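Putative TetR-family transcriptional regulator (Streptomyces coelicolor, PDB 2HXO) probably binds promoter DNA as a dimeric transcriptional regulator of the TetR family. Local coordinates at residues G23-L28 against R35-R40; A66-V71 against A109-T114; A190-D195 against F201-A206. One frame throughout, in Å; residues are numbered along the deposited sequence.

Contact 1 of 3, residues G23-L28 against R35-R40; sequences GAAVEL and RGLTFR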
loop_
_atom_site.group_PDB
_atom_site.type_symbol
_atom_site.label_atom_id
_atom_site.label_comp_id
_atom_site.label_asym_id
_atom_site.label_seq_id
_atom_site.Cartn_x
_atom_site.Cartn_y
_atom_site.Cartn_z
ATOM N N GLY A 23 23.268 6.265 10.721
ATOM C CA GLY A 23 22.602 6.389 12.007
ATOM C C GLY A 23 22.089 7.804 12.236
ATOM O O GLY A 23 20.980 7.999 12.739
ATOM N N ALA A 24 22.894 8.792 11.850
ATOM C CA ALA A 24 22.528 10.194 12.016
ATOM C C ALA A 24 21.296 10.565 11.198
ATOM O O ALA A 24 20.388 11.225 11.695
ATOM C CB ALA A 24 23.699 11.089 11.628
ATOM N N ALA A 25 21.268 10.144 9.939
ATOM C CA ALA A 25 20.137 10.445 9.069
ATOM C C ALA A 25 18.849 9.801 9.605
ATOM O O ALA A 25 17.771 10.402 9.549
ATOM C CB ALA A 25 20.428 9.960 7.650
ATOM N N VAL A 26 18.964 8.582 10.124
ATOM C CA VAL A 26 17.811 7.885 10.681
ATOM C C VAL A 26 17.237 8.686 11.864
ATOM O O VAL A 26 16.031 8.949 11.921
ATOM C CB VAL A 26 18.196 6.459 11.162
ATOM C CG1 VAL A 26 17.006 5.808 11.872
ATOM C CG2 VAL A 26 18.633 5.608 9.975
ATOM N N GLU A 27 18.105 9.074 12.795
ATOM C CA GLU A 27 17.690 9.850 13.962
ATOM C C GLU A 27 16.954 11.099 13.507
ATOM O O GLU A 27 15.901 11.449 14.040
ATOM C CB GLU A 27 18.910 10.259 14.794
ATOM C CG GLU A 27 19.759 9.098 15.271
ATOM C CD GLU A 27 21.016 9.551 15.986
ATOM O OE1 GLU A 27 21.810 10.312 15.385
ATOM O OE2 GLU A 27 21.213 9.142 17.151
ATOM N N LEU A 28 17.520 11.773 12.515
ATOM C CA LEU A 28 16.913 12.978 11.977
ATOM C C LEU A 28 15.586 12.648 11.308
ATOM O O LEU A 28 14.599 13.352 11.499
ATOM C CB LEU A 28 17.857 13.645 10.967
ATOM C CG LEU A 28 19.150 14.241 11.544
ATOM C CD1 LEU A 28 20.039 14.749 10.411
ATOM C CD2 LEU A 28 18.802 15.377 12.508
ATOM N N ARG A 35 12.083 16.229 5.030
ATOM C CA ARG A 35 12.379 17.649 4.861
ATOM C C ARG A 35 13.398 18.131 5.889
ATOM O O ARG A 35 14.194 19.027 5.608
ATOM C CB ARG A 35 11.094 18.475 4.989
ATOM C CG ARG A 35 10.266 18.569 3.716
ATOM C CD ARG A 35 10.838 19.615 2.759
ATOM N NE ARG A 35 9.995 19.808 1.579
ATOM C CZ ARG A 35 10.112 20.825 0.726
ATOM N NH1 ARG A 35 11.043 21.754 0.917
ATOM N NH2 ARG A 35 9.296 20.914 -0.320
ATOM N N GLY A 36 13.370 17.532 7.077
ATOM C CA GLY A 36 14.297 17.917 8.126
ATOM C C GLY A 36 15.686 17.341 7.936
ATOM O O GLY A 36 16.609 17.676 8.682
ATOM N N LEU A 37 15.836 16.461 6.948
ATOM C CA LEU A 37 17.134 15.856 6.669
ATOM C C LEU A 37 17.890 16.769 5.711
ATOM O O LEU A 37 17.688 16.719 4.492
ATOM C CB LEU A 37 16.969 14.467 6.045
ATOM C CG LEU A 37 18.299 13.760 5.750
ATOM C CD1 LEU A 37 19.027 13.478 7.049
ATOM C CD2 LEU A 37 18.049 12.468 4.986
ATOM N N THR A 38 18.754 17.606 6.282
ATOM C CA THR A 38 19.549 18.563 5.518
ATOM C C THR A 38 21.053 18.421 5.767
ATOM O O THR A 38 21.492 17.767 6.714
ATOM C CB THR A 38 19.138 20.027 5.860
ATOM O OG1 THR A 38 19.336 20.277 7.261
ATOM C CG2 THR A 38 17.673 20.268 5.505
ATOM N N PHE A 39 21.830 19.058 4.900
ATOM C CA PHE A 39 23.284 19.048 4.978
ATOM C C PHE A 39 23.746 19.556 6.341
ATOM O O PHE A 39 24.543 18.908 7.021
ATOM C CB PHE A 39 23.843 19.948 3.875
ATOM C CG PHE A 39 25.334 19.892 3.717
ATOM C CD1 PHE A 39 25.943 18.793 3.121
ATOM C CD2 PHE A 39 26.126 20.971 4.106
ATOM C CE1 PHE A 39 27.324 18.771 2.907
ATOM C CE2 PHE A 39 27.510 20.960 3.898
ATOM C CZ PHE A 39 28.109 19.855 3.294
ATOM N N ARG A 40 23.239 20.722 6.733
ATOM C CA ARG A 40 23.604 21.329 8.010
ATOM C C ARG A 40 23.201 20.448 9.183
ATOM O O ARG A 40 23.998 20.205 10.093
ATOM C CB ARG A 40 22.948 22.708 8.141
ATOM C CG ARG A 40 21.442 22.675 7.946
ATOM C CD ARG A 40 20.804 24.053 8.068
ATOM N NE ARG A 40 21.212 24.971 7.003
ATOM C CZ ARG A 40 20.662 26.167 6.793
ATOM N NH1 ARG A 40 19.674 26.592 7.578
ATOM N NH2 ARG A 40 21.098 26.944 5.804
#
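Leu28 N donates to Ala24 O at 3.0 Å, a helical bond that fixes the backbone from which the Leu28 side chain reaches across to Leu37. One turn earlier in the same helix Ala25 touches the same partner with CB and CA, so two residues spaced three apart along the chain receive one incoming leucine. The branch that does the touching is CD1 of Leu37. Leu37 CD1 lies 3.8 Å from Ala25 CB and 3.7 Å from Leu28 CD1. Leu37 belongs to the link between two helices, and the two segments come nearest at Leu28 and Leu37, whose CA atoms are 6.0 Å apart. From there Leu37 CG stands anti to the backbone N (chi1 -179°), which carries the branched end over to the helix. The two leucine side chains meet at about a right angle, methyl against methyl.

The contact lies in the core of the TetR-type helix-turn-helix domain. Helix 18-31 lies against the predicted DNA-binding motif, whose first helix, 39-46, follows the N-cap Thr38. The OG1 of Thr38 is hydrogen-bonded to Ala41 N, so the chain passes within one residue from a buried leucine to a capped helix start. Leu28 also packs on Ala41 and Arg45, while Ala24 touches Leu42 and Leu46, and the same face of helix 18-31 thereby serves both the link and the helix that follows it. Helix 60-76 supplies further apolar neighbours, with Leu63 against Ala25 and Leu64 against Leu37.

Contact 2 of 3, residues A66-V71 against A109-T114; sequences AATDAV and ATQLAT
Residues 66-71 and 109-114 are both helical throughout, and they come nearest at Thr68 and Gln111, whose CA atoms lie 6.7 Å apart. Thr68 points at the other helix and sends one branch to each of two neighbouring residues. Its OG1 rests 3.2 Å from Gln111 CB, a close contact with carbon; the hydroxyl finds its hydrogen-bond partner in its own helix, at Leu64 O. With chi1 at -62°, OG1 sits beside the backbone N, where it can reach that carbonyl, and CG2 is turned anti to the N and approaches Leu112 CD2 at 3.8 Å. Gln111 bends at chi2, which folds its amide end away from the straight path, and it is the stem atoms CB and CG that meet the hydroxyl. Within the second helix Thr114 OG1 donates to Gln111 O at 2.7 Å, coming from above the carbonyl plane. Trp107 and Leu108 extend the packing against Thr68. This limited helix-to-helix contact, carried by one threonine, joins helix 60-76, which in TetR-family proteins connects the DNA-binding domain to the larger helical domain, to helix 107-118 of that regulatory part.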
loop_
_atom_site.group_PDB
_atom_site.type_symbol
_atom_site.label_atom_id
_atom_site.label_comp_id
_atom_site.label_asym_id
_atom_site.label_seq_id
_atom_site.Cartn_x
_atom_site.Cartn_y
_atom_site.Cartn_z
ATOM N N ALA A 66 20.149 4.485 1.793
ATOM C CA ALA A 66 21.012 3.794 2.734
ATOM C C ALA A 66 20.343 3.700 4.098
ATOM O O ALA A 66 20.542 2.727 4.828
ATOM C CB ALA A 66 22.345 4.522 2.854
ATOM N N ALA A 67 19.561 4.720 4.447
ATOM C CA ALA A 67 18.861 4.757 5.732
ATOM C C ALA A 67 17.732 3.728 5.727
ATOM O O ALA A 67 17.543 2.985 6.688
ATOM C CB ALA A 67 18.299 6.152 5.974
ATOM N N THR A 68 16.987 3.697 4.632
ATOM C CA THR A 68 15.899 2.750 4.471
ATOM C C THR A 68 16.452 1.318 4.544
ATOM O O THR A 68 15.917 0.469 5.258
ATOM C CB THR A 68 15.207 2.971 3.119
ATOM O OG1 THR A 68 14.656 4.291 3.100
ATOM C CG2 THR A 68 14.094 1.940 2.895
ATOM N N ASP A 69 17.545 1.080 3.822
ATOM C CA ASP A 69 18.197 -0.225 3.764
ATOM C C ASP A 69 18.694 -0.684 5.132
ATOM O O ASP A 69 18.504 -1.839 5.517
ATOM C CB ASP A 69 19.371 -0.161 2.779
ATOM C CG ASP A 69 20.049 -1.509 2.559
ATOM O OD1 ASP A 69 19.626 -2.253 1.652
ATOM O OD2 ASP A 69 21.011 -1.829 3.287
ATOM N N ALA A 70 19.334 0.218 5.867
ATOM C CA ALA A 70 19.868 -0.122 7.182
ATOM C C ALA A 70 18.759 -0.530 8.150
ATOM O O ALA A 70 18.875 -1.522 8.869
ATOM C CB ALA A 70 20.648 1.059 7.747
ATOM N N VAL A 71 17.688 0.247 8.173
ATOM C CA VAL A 71 16.561 -0.033 9.047
ATOM C C VAL A 71 15.874 -1.356 8.687
ATOM O O VAL A 71 15.543 -2.149 9.561
ATOM C CB VAL A 71 15.534 1.123 8.985
ATOM C CG1 VAL A 71 14.141 0.618 9.340
ATOM C CG2 VAL A 71 15.959 2.227 9.943
ATOM N N ALA A 109 7.711 3.921 5.259
ATOM C CA ALA A 109 6.713 3.530 4.268
ATOM C C ALA A 109 6.817 4.323 2.969
ATOM O O ALA A 109 6.694 3.765 1.879
ATOM C CB ALA A 109 5.312 3.679 4.853
ATOM N N THR A 110 7.039 5.627 3.091
ATOM C CA THR A 110 7.155 6.492 1.927
ATOM C C THR A 110 8.419 6.177 1.131
ATOM O O THR A 110 8.402 6.173 -0.099
ATOM C CB THR A 110 7.188 7.985 2.343
ATOM O OG1 THR A 110 5.969 8.318 3.021
ATOM C CG2 THR A 110 7.335 8.885 1.115
ATOM N N GLN A 111 9.514 5.910 1.839
ATOM C CA GLN A 111 10.773 5.612 1.177
ATOM C C GLN A 111 10.727 4.307 0.399
ATOM O O GLN A 111 11.366 4.186 -0.647
ATOM C CB GLN A 111 11.915 5.586 2.194
ATOM C CG GLN A 111 12.303 6.970 2.673
ATOM C CD GLN A 111 12.494 7.926 1.516
ATOM O OE1 GLN A 111 13.238 7.636 0.580
ATOM N NE2 GLN A 111 11.819 9.074 1.569
ATOM N N LEU A 112 9.968 3.336 0.903
ATOM C CA LEU A 112 9.839 2.052 0.223
ATOM C C LEU A 112 9.083 2.212 -1.099
ATOM O O LEU A 112 9.419 1.577 -2.101
ATOM C CB LEU A 112 9.114 1.051 1.120
ATOM C CG LEU A 112 9.856 0.575 2.370
ATOM C CD1 LEU A 112 8.910 -0.258 3.223
ATOM C CD2 LEU A 112 11.083 -0.238 1.979
ATOM N N ALA A 113 8.067 3.067 -1.104
ATOM C CA ALA A 113 7.294 3.308 -2.319
ATOM C C ALA A 113 8.177 3.968 -3.375
ATOM O O ALA A 113 8.123 3.623 -4.554
ATOM C CB ALA A 113 6.096 4.200 -2.012
ATOM N N THR A 114 8.986 4.928 -2.942
ATOM C CA THR A 114 9.886 5.634 -3.843
ATOM C C THR A 114 11.005 4.701 -4.275
ATOM O O THR A 114 11.507 4.791 -5.392
ATOM C CB THR A 114 10.493 6.875 -3.159
ATOM O OG1 THR A 114 11.071 6.499 -1.907
ATOM C CG2 THR A 114 9.416 7.923 -2.922
#

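Contact 3 of 3, residues A190-D195 against F201-A206; sequences AWEGLD and FTRAVA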
loop_
_atom_site.group_PDB
_atom_site.type_symbol
_atom_site.label_atom_id
_atom_site.label_comp_id
_atom_site.label_asym_id
_atom_site.label_seq_id
_atom_site.Cartn_x
_atom_site.Cartn_y
_atom_site.Cartn_z
ATOM N N ALA A 190 -19.789 4.841 14.102
ATOM C CA ALA A 190 -20.192 5.542 12.884
ATOM C C ALA A 190 -20.813 4.574 11.879
ATOM O O ALA A 190 -21.835 4.881 11.266
ATOM C CB ALA A 190 -18.995 6.243 12.259
ATOM N N TRP A 191 -20.188 3.407 11.713
ATOM C CA TRP A 191 -20.685 2.392 10.781
ATOM C C TRP A 191 -22.004 1.809 11.260
ATOM O O TRP A 191 -22.889 1.511 10.457
ATOM C CB TRP A 191 -19.648 1.274 10.601
ATOM C CG TRP A 191 -18.523 1.653 9.680
ATOM C CD1 TRP A 191 -18.220 2.910 9.236
ATOM C CD2 TRP A 191 -17.549 0.776 9.094
ATOM N NE1 TRP A 191 -17.126 2.871 8.411
ATOM C CE2 TRP A 191 -16.691 1.577 8.303
ATOM C CE3 TRP A 191 -17.317 -0.606 9.156
ATOM C CZ2 TRP A 191 -15.615 1.042 7.578
ATOM C CZ3 TRP A 191 -16.241 -1.142 8.432
ATOM C CH2 TRP A 191 -15.407 -0.315 7.655
ATOM N N GLU A 192 -22.128 1.652 12.574
ATOM C CA GLU A 192 -23.350 1.124 13.176
ATOM C C GLU A 192 -24.525 2.068 12.937
ATOM O O GLU A 192 -25.655 1.768 13.315
ATOM C CB GLU A 192 -23.143 0.901 14.681
ATOM C CG GLU A 192 -22.409 -0.394 14.994
ATOM C CD GLU A 192 -22.024 -0.530 16.453
ATOM O OE1 GLU A 192 -21.632 -1.649 16.852
ATOM O OE2 GLU A 192 -22.102 0.476 17.196
ATOM N N GLY A 193 -24.246 3.205 12.304
ATOM C CA GLY A 193 -25.281 4.175 11.999
ATOM C C GLY A 193 -25.741 4.044 10.554
ATOM O O GLY A 193 -26.724 4.663 10.138
ATOM N N LEU A 194 -25.025 3.231 9.783
ATOM C CA LEU A 194 -25.371 3.019 8.384
ATOM C C LEU A 194 -26.700 2.282 8.315
ATOM O O LEU A 194 -27.025 1.500 9.206
ATOM C CB LEU A 194 -24.273 2.209 7.689
ATOM C CG LEU A 194 -22.939 2.945 7.516
ATOM C CD1 LEU A 194 -21.865 1.996 7.024
ATOM C CD2 LEU A 194 -23.125 4.095 6.545
ATOM N N ASP A 195 -27.473 2.536 7.267
ATOM C CA ASP A 195 -28.758 1.874 7.112
ATOM C C ASP A 195 -28.558 0.357 7.028
ATOM O O ASP A 195 -27.760 -0.127 6.228
ATOM C CB ASP A 195 -29.462 2.390 5.858
ATOM C CG ASP A 195 -30.885 1.885 5.741
ATOM O OD1 ASP A 195 -31.086 0.768 5.216
ATOM O OD2 ASP A 195 -31.804 2.610 6.187
ATOM N N PHE A 201 -23.945 -6.183 5.150
ATOM C CA PHE A 201 -22.650 -6.744 5.519
ATOM C C PHE A 201 -21.922 -5.896 6.549
ATOM O O PHE A 201 -21.539 -6.380 7.614
ATOM C CB PHE A 201 -21.751 -6.883 4.287
ATOM C CG PHE A 201 -20.354 -7.329 4.620
ATOM C CD1 PHE A 201 -20.067 -8.679 4.809
ATOM C CD2 PHE A 201 -19.348 -6.390 4.843
ATOM C CE1 PHE A 201 -18.806 -9.091 5.222
ATOM C CE2 PHE A 201 -18.087 -6.788 5.255
ATOM C CZ PHE A 201 -17.812 -8.140 5.448
ATOM N N THR A 202 -21.715 -4.629 6.209
ATOM C CA THR A 202 -21.010 -3.695 7.078
ATOM C C THR A 202 -21.667 -3.642 8.449
ATOM O O THR A 202 -20.986 -3.582 9.472
ATOM C CB THR A 202 -20.979 -2.268 6.463
ATOM O OG1 THR A 202 -20.458 -2.328 5.127
ATOM C CG2 THR A 202 -20.099 -1.349 7.287
ATOM N N ARG A 203 -22.994 -3.676 8.467
ATOM C CA ARG A 203 -23.724 -3.637 9.724
ATOM C C ARG A 203 -23.495 -4.925 10.524
ATOM O O ARG A 203 -23.385 -4.893 11.752
ATOM C CB ARG A 203 -25.221 -3.428 9.454
ATOM C CG ARG A 203 -25.970 -2.814 10.623
ATOM C CD ARG A 203 -25.302 -1.525 11.090
ATOM N NE ARG A 203 -25.641 -1.241 12.482
ATOM C CZ ARG A 203 -26.849 -0.869 12.897
ATOM N NH1 ARG A 203 -27.834 -0.725 12.017
ATOM N NH2 ARG A 203 -27.075 -0.671 14.194
ATOM N N ALA A 204 -23.396 -6.051 9.818
ATOM C CA ALA A 204 -23.171 -7.345 10.453
ATOM C C ALA A 204 -21.807 -7.446 11.138
ATOM O O ALA A 204 -21.653 -8.157 12.130
ATOM C CB ALA A 204 -23.308 -8.453 9.417
ATOM N N VAL A 205 -20.820 -6.729 10.614
ATOM C CA VAL A 205 -19.465 -6.776 11.160
ATOM C C VAL A 205 -19.072 -5.500 11.893
ATOM O O VAL A 205 -18.044 -5.455 12.563
ATOM C CB VAL A 205 -18.438 -7.020 10.022
ATOM C CG1 VAL A 205 -17.060 -7.291 10.598
ATOM C CG2 VAL A 205 -18.893 -8.182 9.158
ATOM N N ALA A 206 -19.893 -4.466 11.758
ATOM C CA ALA A 206 -19.641 -3.170 12.384
ATOM C C ALA A 206 -18.924 -3.208 13.733
ATOM O O ALA A 206 -17.870 -2.592 13.900
ATOM C CB ALA A 206 -20.958 -2.404 12.527
#
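A type I turn runs from Trp191 to Leu194, and Glu192 CA lies 5.7 Å from Ala206 CA. Leu194 N closes the turn on Trp191 O. Across the contact, Thr202 puts its methyl CG2 against the indole, 3.4 Å from Trp191 CE3, and the same methyl meets Leu194 CD1 at 3.8 Å. Ala206 CB packs on Glu192 CG at 3.5 Å.

Arg203 starts with CG anti to the backbone N (chi1 -156°) and bends at chi2, which brings its guanidinium to the turn. Glu192 O lies over one face of that group, 2.9 Å from Arg203 CZ; the angles at NE and NH2 are too poor for hydrogen bonding, so the attraction is probably electrostatic. The Glu192 carboxylate stays clear, its OE2 5.9 Å from Arg203 NH2. Replacing Arg203 with an alanine is likely to leave Glu192 O without its positive neighbour and open a gap beside the turn.

The second subunit also packs here: its Phe129 meets the rings of Trp191 and Phe201, and its Glu130 OE2 accepts a hydrogen bond from Thr202 N. The connection between helices 182-191 and 200-205 thus packs against itself and against the second subunit, in the C-terminal TetR-type domain.

How the contacts relate
Contacts 1 and 2 adjoin, whereas contact 3 lies far off, its centre about 44 Å from that of contact 1. Helices 18-31 and 60-76 tie the first two together, with Val26 of contact 1 packing on Ala67 and Val71 of contact 2. Both are buried, yet contact 1 is purely aliphatic, as suits the core of a DNA-binding domain, while contact 2 places a threonine hydroxyl against carbon where that domain meets the regulatory one. Contact 3 is partly buried and mixes aromatic, aliphatic and charged groups at the connection between helices 182-191 and 200-205. It has the broadest dealings with the second subunit, which reaches contact 2 at one residue and contact 1 not at all.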